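Local coordinates for necrotic enteritis toxin B (Clostridium perfringens, PDB 4I0N), which probably forms oligomeric beta-barrel pores in host cell membranes, as a pore-forming toxin with the alpha-hemolysin fold, at residues G189-R197 with N205-I216; Y149-I157 with W168-K176. All coordinates share one frame; numbering follows the deposited sequence.

Interaction 1 (G189-R197 with N205-I216); sequences GNQLFMKSR and NFTDDRDLSTLI
The carboxamide of Asn-205 lies against the backbone of Ser-196 and uses both of its ends there. Its ND2 donates to Ser-196 O at 2.9 Å, with the carbonyl oxygen almost in the amide plane, while Asn-205 OD1 accepts from Ser-196 N at 2.8 Å through a more bent bond (133° at the hydrogen). With CG anti to the backbone N (chi1 -160°), the amide reaches across to residues 195-196 and is held flat by this pair. Beside it, Lys-195 N bonds to Asn-205 O, and Phe-193 O takes the N-H of Thr-207, so that Met-194 and Phe-206 form a single beta bridge. Thr-207 OG1 adds a weak bond to the same Phe-193 oxygen.

From Lys-195 an extended chain runs past Phe-206 O and brings NZ to the syn side of Asp-208 OD1, 3.1 Å away, in a salt bridge at the exposed border. The apolar end belongs to Phe-193: CD2 of Leu-212 comes in at about a right angle, 3.6 Å from CD1 of the ring, whereas the side chains of Phe-193 and Ile-216 approach each other from opposite directions, CZ to CD1 3.9 Å. Leu-192 CG lies over one face of this ring.

Trp-81 of strand 76-92 meets Phe-193 edge-to-face, Met-79 touches Phe-193, Phe-206 and Ile-216, and strands 236-255 and 258-279 pack against Leu-192, Met-194 and Asn-205.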
loop_
_atom_site.group_PDB
_atom_site.type_symbol
_atom_site.label_atom_id
_atom_site.label_comp_id
_atom_site.label_asym_id
_atom_site.label_seq_id
_atom_site.Cartn_x
_atom_site.Cartn_y
_atom_site.Cartn_z
ATOM N N GLY A 189 30.962 6.394 -5.112
ATOM C CA GLY A 189 29.981 5.357 -5.439
ATOM C C GLY A 189 28.600 5.973 -5.378
ATOM O O GLY A 189 28.407 7.108 -5.808
ATOM N N ASN A 190 27.643 5.216 -4.839
ATOM C CA ASN A 190 26.295 5.719 -4.637
ATOM C C ASN A 190 26.213 6.402 -3.272
ATOM O O ASN A 190 26.431 5.770 -2.247
ATOM C CB ASN A 190 25.262 4.581 -4.709
ATOM C CG ASN A 190 23.842 5.105 -4.776
ATOM O OD1 ASN A 190 23.563 6.229 -4.329
ATOM N ND2 ASN A 190 22.940 4.328 -5.382
ATOM N N GLN A 191 25.912 7.695 -3.273
ATOM C CA GLN A 191 25.885 8.470 -2.031
ATOM C C GLN A 191 24.514 8.486 -1.349
ATOM O O GLN A 191 24.310 9.227 -0.385
ATOM C CB GLN A 191 26.387 9.898 -2.317
ATOM C CG GLN A 191 27.880 9.938 -2.622
ATOM C CD GLN A 191 28.279 11.218 -3.289
ATOM O OE1 GLN A 191 28.742 12.159 -2.627
ATOM N NE2 GLN A 191 28.079 11.288 -4.599
ATOM N N LEU A 192 23.586 7.676 -1.860
ATOM C CA LEU A 192 22.187 7.595 -1.387
ATOM C C LEU A 192 21.924 8.018 0.071
ATOM O O LEU A 192 21.218 9.003 0.309
ATOM C CB LEU A 192 21.644 6.183 -1.652
ATOM C CG LEU A 192 20.143 5.902 -1.609
ATOM C CD1 LEU A 192 19.396 6.806 -2.550
ATOM C CD2 LEU A 192 19.903 4.429 -1.955
ATOM N N PHE A 193 22.465 7.280 1.042
ATOM C CA PHE A 193 22.230 7.619 2.452
ATOM C C PHE A 193 23.523 7.856 3.202
ATOM O O PHE A 193 23.597 7.645 4.411
ATOM C CB PHE A 193 21.399 6.539 3.174
ATOM C CG PHE A 193 20.111 6.169 2.464
ATOM C CD1 PHE A 193 19.088 7.103 2.309
ATOM C CD2 PHE A 193 19.916 4.866 1.997
ATOM C CE1 PHE A 193 17.894 6.753 1.677
ATOM C CE2 PHE A 193 18.734 4.509 1.355
ATOM C CZ PHE A 193 17.718 5.460 1.194
ATOM N N MET A 194 24.529 8.332 2.482
ATOM C CA MET A 194 25.849 8.613 3.062
ATOM C C MET A 194 25.844 9.954 3.796
ATOM O O MET A 194 25.629 11.008 3.180
ATOM C CB MET A 194 26.901 8.593 1.948
ATOM C CG MET A 194 28.349 8.818 2.425
ATOM S SD MET A 194 29.510 9.075 1.064
ATOM C CE MET A 194 29.582 7.421 0.347
ATOM N N LYS A 195 26.066 9.921 5.105
ATOM C CA LYS A 195 26.050 11.153 5.921
ATOM C C LYS A 195 27.268 12.037 5.641
ATOM O O LYS A 195 27.131 13.256 5.454
ATOM C CB LYS A 195 25.939 10.797 7.409
ATOM C CG LYS A 195 25.736 11.960 8.368
ATOM C CD LYS A 195 25.470 11.409 9.763
ATOM C CE LYS A 195 25.302 12.518 10.789
ATOM N NZ LYS A 195 24.777 11.967 12.080
ATOM N N SER A 196 28.451 11.420 5.580
ATOM C CA SER A 196 29.702 12.137 5.289
ATOM C C SER A 196 30.620 11.349 4.359
ATOM O O SER A 196 30.778 10.144 4.508
ATOM C CB SER A 196 30.463 12.461 6.588
ATOM O OG SER A 196 31.692 13.104 6.309
ATOM N N ARG A 197 31.246 12.046 3.408
ATOM C CA ARG A 197 32.253 11.430 2.543
ATOM C C ARG A 197 33.542 11.117 3.302
ATOM O O ARG A 197 34.263 10.175 2.959
ATOM C CB ARG A 197 32.578 12.352 1.376
ATOM C CG ARG A 197 31.460 12.483 0.371
ATOM C CD ARG A 197 31.791 13.640 -0.558
ATOM N NE ARG A 197 30.894 13.693 -1.700
ATOM C CZ ARG A 197 31.002 14.584 -2.679
ATOM N NH1 ARG A 197 31.974 15.496 -2.636
ATOM N NH2 ARG A 197 30.148 14.562 -3.692
ATOM N N ASN A 205 27.422 6.489 9.977
ATOM C CA ASN A 205 27.588 7.295 8.761
ATOM C C ASN A 205 26.419 7.254 7.780
ATOM O O ASN A 205 26.593 7.532 6.595
ATOM C CB ASN A 205 28.890 6.972 8.017
ATOM C CG ASN A 205 29.300 8.110 7.072
ATOM O OD1 ASN A 205 29.013 9.273 7.357
ATOM N ND2 ASN A 205 29.945 7.781 5.951
ATOM N N PHE A 206 25.238 6.920 8.293
ATOM C CA PHE A 206 24.032 6.915 7.497
ATOM C C PHE A 206 23.152 8.105 7.857
ATOM O O PHE A 206 23.192 8.598 8.996
ATOM C CB PHE A 206 23.276 5.601 7.711
ATOM C CG PHE A 206 24.014 4.396 7.197
ATOM C CD1 PHE A 206 24.156 4.187 5.825
ATOM C CD2 PHE A 206 24.545 3.457 8.085
ATOM C CE1 PHE A 206 24.835 3.068 5.336
ATOM C CE2 PHE A 206 25.241 2.340 7.608
ATOM C CZ PHE A 206 25.384 2.140 6.239
ATOM N N THR A 207 22.379 8.570 6.876
ATOM C CA THR A 207 21.388 9.638 7.072
ATOM C C THR A 207 20.580 9.426 8.366
ATOM O O THR A 207 20.044 8.342 8.589
ATOM C CB THR A 207 20.426 9.684 5.850
ATOM O OG1 THR A 207 21.202 9.770 4.657
ATOM C CG2 THR A 207 19.474 10.876 5.914
ATOM N N ASP A 208 20.500 10.459 9.210
ATOM C CA ASP A 208 19.654 10.433 10.416
ATOM C C ASP A 208 18.186 10.204 10.069
ATOM O O ASP A 208 17.734 10.656 9.014
ATOM C CB ASP A 208 19.773 11.760 11.178
ATOM C CG ASP A 208 21.161 11.992 11.741
ATOM O OD1 ASP A 208 21.867 10.995 12.011
ATOM O OD2 ASP A 208 21.550 13.179 11.919
ATOM N N ASP A 209 17.452 9.531 10.956
ATOM C CA ASP A 209 16.012 9.274 10.762
ATOM C C ASP A 209 15.200 10.505 10.412
ATOM O O ASP A 209 14.350 10.444 9.539
ATOM C CB ASP A 209 15.361 8.645 11.992
ATOM C CG ASP A 209 15.570 7.148 12.085
ATOM O OD1 ASP A 209 15.539 6.425 11.064
ATOM O OD2 ASP A 209 15.745 6.694 13.221
ATOM N N ARG A 210 15.440 11.614 11.117
ATOM C CA ARG A 210 14.686 12.854 10.869
ATOM C C ARG A 210 14.923 13.454 9.471
ATOM O O ARG A 210 14.123 14.288 9.009
ATOM C CB ARG A 210 14.989 13.888 11.963
ATOM N N ASP A 211 15.991 13.016 8.793
ATOM C CA ASP A 211 16.270 13.456 7.424
ATOM C C ASP A 211 15.850 12.442 6.359
ATOM O O ASP A 211 16.133 12.659 5.189
ATOM C CB ASP A 211 17.757 13.746 7.233
ATOM C CG ASP A 211 18.279 14.796 8.192
ATOM O OD1 ASP A 211 17.493 15.674 8.615
ATOM O OD2 ASP A 211 19.477 14.721 8.527
ATOM N N LEU A 212 15.236 11.330 6.773
ATOM C CA LEU A 212 14.758 10.325 5.839
ATOM C C LEU A 212 13.256 10.473 5.644
ATOM O O LEU A 212 12.545 10.955 6.526
ATOM C CB LEU A 212 15.030 8.923 6.396
ATOM C CG LEU A 212 16.457 8.420 6.464
ATOM C CD1 LEU A 212 16.467 7.153 7.289
ATOM C CD2 LEU A 212 16.975 8.162 5.062
ATOM N N SER A 213 12.759 10.010 4.509
ATOM C CA SER A 213 11.328 9.858 4.343
ATOM C C SER A 213 10.768 9.014 5.482
ATOM O O SER A 213 11.403 8.047 5.909
ATOM C CB SER A 213 11.037 9.140 3.031
ATOM O OG SER A 213 9.703 8.675 3.031
ATOM N N THR A 214 9.584 9.373 5.960
ATOM C CA THR A 214 8.893 8.556 6.969
ATOM C C THR A 214 8.611 7.123 6.490
ATOM O O THR A 214 8.491 6.221 7.304
ATOM C CB THR A 214 7.579 9.212 7.458
ATOM O OG1 THR A 214 6.683 9.391 6.352
ATOM C CG2 THR A 214 7.866 10.536 8.086
ATOM N N LEU A 215 8.531 6.905 5.172
ATOM C CA LEU A 215 8.369 5.543 4.628
ATOM C C LEU A 215 9.627 4.685 4.831
ATOM O O LEU A 215 9.574 3.450 4.804
ATOM C CB LEU A 215 7.995 5.594 3.137
ATOM C CG LEU A 215 6.488 5.649 2.851
ATOM C CD1 LEU A 215 5.795 6.926 3.392
ATOM C CD2 LEU A 215 6.259 5.537 1.318
ATOM N N ILE A 216 10.748 5.348 5.064
ATOM C CA ILE A 216 12.002 4.630 5.374
ATOM C C ILE A 216 12.242 4.550 6.889
ATOM O O ILE A 216 12.591 3.488 7.431
ATOM C CB ILE A 216 13.192 5.251 4.614
ATOM C CG1 ILE A 216 12.994 4.994 3.110
ATOM C CG2 ILE A 216 14.542 4.672 5.091
ATOM C CD1 ILE A 216 13.921 5.816 2.199
#

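Interaction 2 (Y149-I157 with W168-K176); sequences YEQPDFRTI and WDIKFVETK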
loop_
_atom_site.group_PDB
_atom_site.type_symbol
_atom_site.label_atom_id
_atom_site.label_comp_id
_atom_site.label_asym_id
_atom_site.label_seq_id
_atom_site.Cartn_x
_atom_site.Cartn_y
_atom_site.Cartn_z
ATOM N N TYR A 149 -3.211 9.083 1.704
ATOM C CA TYR A 149 -1.951 8.721 2.341
ATOM C C TYR A 149 -0.814 9.573 1.839
ATOM O O TYR A 149 -0.939 10.236 0.817
ATOM C CB TYR A 149 -1.625 7.218 2.179
ATOM C CG TYR A 149 -1.415 6.735 0.762
ATOM C CD1 TYR A 149 -0.158 6.878 0.116
ATOM C CD2 TYR A 149 -2.455 6.139 0.057
ATOM C CE1 TYR A 149 0.041 6.372 -1.182
ATOM C CE2 TYR A 149 -2.272 5.646 -1.254
ATOM C CZ TYR A 149 -1.033 5.778 -1.862
ATOM O OH TYR A 149 -0.864 5.286 -3.139
ATOM N N GLU A 150 0.276 9.590 2.592
ATOM C CA GLU A 150 1.473 10.288 2.153
ATOM C C GLU A 150 2.584 9.301 1.735
ATOM O O GLU A 150 2.696 8.175 2.269
ATOM C CB GLU A 150 1.960 11.270 3.226
ATOM C CG GLU A 150 2.535 10.597 4.446
ATOM C CD GLU A 150 3.100 11.572 5.457
ATOM O OE1 GLU A 150 3.344 12.758 5.108
ATOM O OE2 GLU A 150 3.296 11.133 6.608
ATOM N N GLN A 151 3.393 9.719 0.764
ATOM C CA GLN A 151 4.477 8.866 0.263
ATOM C C GLN A 151 5.747 9.685 -0.046
ATOM O O GLN A 151 6.310 9.552 -1.126
ATOM C CB GLN A 151 4.006 8.082 -0.976
ATOM C CG GLN A 151 3.517 9.022 -2.103
ATOM C CD GLN A 151 3.154 8.289 -3.390
ATOM O OE1 GLN A 151 3.171 7.075 -3.438
ATOM N NE2 GLN A 151 2.804 9.045 -4.434
ATOM N N PRO A 152 6.216 10.515 0.906
ATOM C CA PRO A 152 7.420 11.334 0.600
ATOM C C PRO A 152 8.580 10.496 0.056
ATOM O O PRO A 152 8.908 9.450 0.629
ATOM C CB PRO A 152 7.795 11.959 1.949
ATOM C CG PRO A 152 7.099 11.069 2.978
ATOM C CD PRO A 152 5.805 10.669 2.312
ATOM N N ASP A 153 9.145 10.962 -1.061
ATOM C CA ASP A 153 10.274 10.316 -1.776
ATOM C C ASP A 153 9.938 9.055 -2.564
ATOM O O ASP A 153 10.854 8.450 -3.139
ATOM C CB ASP A 153 11.453 9.993 -0.833
ATOM C CG ASP A 153 12.070 11.235 -0.200
ATOM O OD1 ASP A 153 11.794 12.381 -0.636
ATOM O OD2 ASP A 153 12.856 11.046 0.741
ATOM N N PHE A 154 8.650 8.672 -2.592
ATOM C CA PHE A 154 8.179 7.478 -3.279
ATOM C C PHE A 154 7.119 7.867 -4.299
ATOM O O PHE A 154 6.648 9.028 -4.297
ATOM C CB PHE A 154 7.573 6.460 -2.284
ATOM C CG PHE A 154 8.584 5.700 -1.474
ATOM C CD1 PHE A 154 8.691 4.311 -1.614
ATOM C CD2 PHE A 154 9.368 6.355 -0.510
ATOM C CE1 PHE A 154 9.620 3.571 -0.812
ATOM C CE2 PHE A 154 10.288 5.654 0.293
ATOM C CZ PHE A 154 10.417 4.248 0.138
ATOM N N ARG A 155 6.766 6.926 -5.179
ATOM C CA ARG A 155 5.615 7.087 -6.078
ATOM C C ARG A 155 4.735 5.856 -6.004
ATOM O O ARG A 155 5.202 4.787 -5.586
ATOM C CB ARG A 155 6.081 7.295 -7.529
ATOM C CG ARG A 155 6.952 6.174 -8.054
ATOM C CD ARG A 155 7.087 6.229 -9.595
ATOM N NE ARG A 155 7.406 7.565 -10.074
ATOM C CZ ARG A 155 8.623 7.974 -10.441
ATOM N NH1 ARG A 155 9.667 7.139 -10.392
ATOM N NH2 ARG A 155 8.804 9.232 -10.854
ATOM N N THR A 156 3.472 6.008 -6.391
ATOM C CA THR A 156 2.531 4.897 -6.421
ATOM C C THR A 156 2.276 4.522 -7.880
ATOM O O THR A 156 1.966 5.391 -8.704
ATOM C CB THR A 156 1.194 5.292 -5.793
ATOM O OG1 THR A 156 1.408 5.542 -4.402
ATOM C CG2 THR A 156 0.149 4.157 -5.971
ATOM N N ILE A 157 2.449 3.239 -8.191
ATOM C CA ILE A 157 2.198 2.733 -9.546
ATOM C C ILE A 157 1.125 1.669 -9.406
ATOM O O ILE A 157 1.351 0.646 -8.749
ATOM C CB ILE A 157 3.477 2.110 -10.163
ATOM C CG1 ILE A 157 4.616 3.155 -10.176
ATOM C CG2 ILE A 157 3.186 1.523 -11.567
ATOM C CD1 ILE A 157 6.014 2.556 -10.256
ATOM N N TRP A 168 -0.649 -2.426 -6.352
ATOM C CA TRP A 168 0.059 -1.152 -6.337
ATOM C C TRP A 168 1.478 -1.354 -5.833
ATOM O O TRP A 168 1.685 -2.040 -4.834
ATOM C CB TRP A 168 -0.611 -0.172 -5.389
ATOM C CG TRP A 168 -2.012 0.216 -5.756
ATOM C CD1 TRP A 168 -2.396 1.268 -6.543
ATOM C CD2 TRP A 168 -3.215 -0.440 -5.343
ATOM N NE1 TRP A 168 -3.770 1.310 -6.648
ATOM C CE2 TRP A 168 -4.300 0.275 -5.919
ATOM C CE3 TRP A 168 -3.487 -1.562 -4.536
ATOM C CZ2 TRP A 168 -5.646 -0.077 -5.692
ATOM C CZ3 TRP A 168 -4.825 -1.934 -4.342
ATOM C CH2 TRP A 168 -5.883 -1.189 -4.906
ATOM N N ASP A 169 2.441 -0.760 -6.531
ATOM C CA ASP A 169 3.793 -0.627 -6.003
ATOM C C ASP A 169 3.994 0.796 -5.543
ATOM O O ASP A 169 3.726 1.740 -6.292
ATOM C CB ASP A 169 4.829 -0.964 -7.075
ATOM C CG ASP A 169 5.059 -2.439 -7.211
ATOM O OD1 ASP A 169 4.518 -3.215 -6.392
ATOM O OD2 ASP A 169 5.790 -2.832 -8.135
ATOM N N ILE A 170 4.439 0.938 -4.303
ATOM C CA ILE A 170 4.839 2.238 -3.790
ATOM C C ILE A 170 6.360 2.154 -3.748
ATOM O O ILE A 170 6.951 1.476 -2.885
ATOM C CB ILE A 170 4.174 2.573 -2.434
ATOM C CG1 ILE A 170 2.668 2.827 -2.635
ATOM C CG2 ILE A 170 4.848 3.803 -1.771
ATOM C CD1 ILE A 170 1.842 1.570 -2.787
ATOM N N LYS A 171 6.981 2.816 -4.723
ATOM C CA LYS A 171 8.374 2.554 -5.052
ATOM C C LYS A 171 9.217 3.804 -4.840
ATOM O O LYS A 171 8.820 4.905 -5.182
ATOM C CB LYS A 171 8.502 2.091 -6.519
ATOM C CG LYS A 171 9.911 1.686 -6.930
ATOM C CD LYS A 171 9.885 1.143 -8.397
ATOM C CE LYS A 171 11.293 0.797 -8.922
ATOM N NZ LYS A 171 11.947 -0.360 -8.197
ATOM N N PHE A 172 10.408 3.608 -4.305
ATOM C CA PHE A 172 11.287 4.711 -3.999
ATOM C C PHE A 172 11.676 5.427 -5.291
ATOM O O PHE A 172 11.927 4.780 -6.335
ATOM C CB PHE A 172 12.538 4.169 -3.302
ATOM C CG PHE A 172 13.534 5.239 -2.957
ATOM C CD1 PHE A 172 13.300 6.100 -1.891
ATOM C CD2 PHE A 172 14.711 5.374 -3.708
ATOM C CE1 PHE A 172 14.230 7.106 -1.571
ATOM C CE2 PHE A 172 15.635 6.366 -3.403
ATOM C CZ PHE A 172 15.392 7.232 -2.321
ATOM N N VAL A 173 11.727 6.750 -5.222
ATOM C CA VAL A 173 12.116 7.566 -6.363
ATOM C C VAL A 173 13.525 8.118 -6.145
ATOM O O VAL A 173 14.453 7.726 -6.845
ATOM C CB VAL A 173 11.120 8.747 -6.603
ATOM C CG1 VAL A 173 11.622 9.645 -7.729
ATOM C CG2 VAL A 173 9.714 8.204 -6.953
ATOM N N GLU A 174 13.679 9.040 -5.188
ATOM C CA GLU A 174 14.972 9.699 -4.924
ATOM C C GLU A 174 14.911 10.407 -3.579
ATOM O O GLU A 174 13.823 10.767 -3.101
ATOM C CB GLU A 174 15.315 10.741 -6.029
ATOM C CG GLU A 174 14.332 11.917 -6.085
ATOM C CD GLU A 174 14.696 12.994 -7.097
ATOM O OE1 GLU A 174 15.700 12.842 -7.822
ATOM O OE2 GLU A 174 13.961 14.009 -7.155
ATOM N N THR A 175 16.073 10.641 -2.975
ATOM C CA THR A 175 16.107 11.469 -1.770
ATOM C C THR A 175 15.946 12.944 -2.159
ATOM O O THR A 175 16.011 13.302 -3.335
ATOM C CB THR A 175 17.404 11.262 -0.992
ATOM O OG1 THR A 175 18.485 11.798 -1.747
ATOM C CG2 THR A 175 17.657 9.776 -0.719
ATOM N N LYS A 176 15.720 13.810 -1.169
ATOM C CA LYS A 176 15.679 15.253 -1.413
ATOM C C LYS A 176 16.963 15.764 -2.097
ATOM O O LYS A 176 16.900 16.706 -2.884
ATOM C CB LYS A 176 15.420 16.022 -0.107
ATOM C CG LYS A 176 16.577 15.930 0.886
ATOM C CD LYS A 176 16.344 16.759 2.160
ATOM C CE LYS A 176 17.193 16.211 3.313
ATOM N NZ LYS A 176 18.664 16.330 3.053
HETATM O O HOH W 1 14.799 12.776 1.254
HETATM O O HOH W 2 12.331 13.125 -3.236
HETATM O O HOH W 3 10.285 4.669 -8.726
#
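Thr-156 OG1 is gripped by two side chains of its own segment: it accepts from Tyr-149 OH at 2.6 Å and donates to Gln-151 OE1 at 2.5 Å, arriving above the plane of that amide. CG1 of Ile-170, lying alongside and pointing the same way, closes on this hydroxyl from the partner strand. The Gln-151 amide is fixed at its other end too, because its NE2 donates to the backbone oxygens of Ile-109 and Lys-111.

Backbone bonds pair Arg-155 with Lys-171 and Ile-157 with Asp-169 in the antiparallel hairpin of strands 154-162 and 165-172, and Val-173 N continues the pairing to Asp-153 O at 2.8 Å. Phe-172 turns its edge to the face of Phe-154 in a T-shaped stack, planes at 80°, while its own CA sits over that same ring, 3.8 Å from the centroid in a CH-pi contact. Phe-154 CB also meets Ile-170 CG2.

On the face carrying Arg-155 and Lys-171, the arginine's CG stands between the backbone N and the carbonyl carbon (chi1 57°) and the chain bends at chi3, laying one guanidinium face over Val-173 CG2, 3.6 Å from NH1. Asp-110 pairs with its NE, and a water joins NH1 to Phe-172 O. Two further waters link the Asp-153 carboxylate to Glu-174 O and Lys-176 N.

Tyr-149, Thr-156 and the Gln-151 carbonyl thus form a buried relay of direct bonds, whereas at Asp-153 water carries the polar links between the segments.

Interaction 2 precedes interaction 1 along the chain; their centres are 16 Å apart, and they meet at the start of helix 214-217. There Ser-213 OG, which caps the helix by accepting from Leu-215 N, probably hydrogen-bonds to Pro-152 O at 2.6 Å, in the turn leading into strand 154-162. Leu-215 CD2 packs on Phe-154 CG at 3.6 Å, so Leu-215 rests on the Phe-154 side of the hairpin, while the next residue, Ile-216, belongs to the apolar end of interaction 1. Trp-81 makes edge-to-face contacts with both Phe-193 and Phe-172, a second tie. Neither contact includes Asp-30, a magnesium-binding residue of this protein; the magnesium ion near interaction 2 is about 4 Å from the Glu-174 side chain.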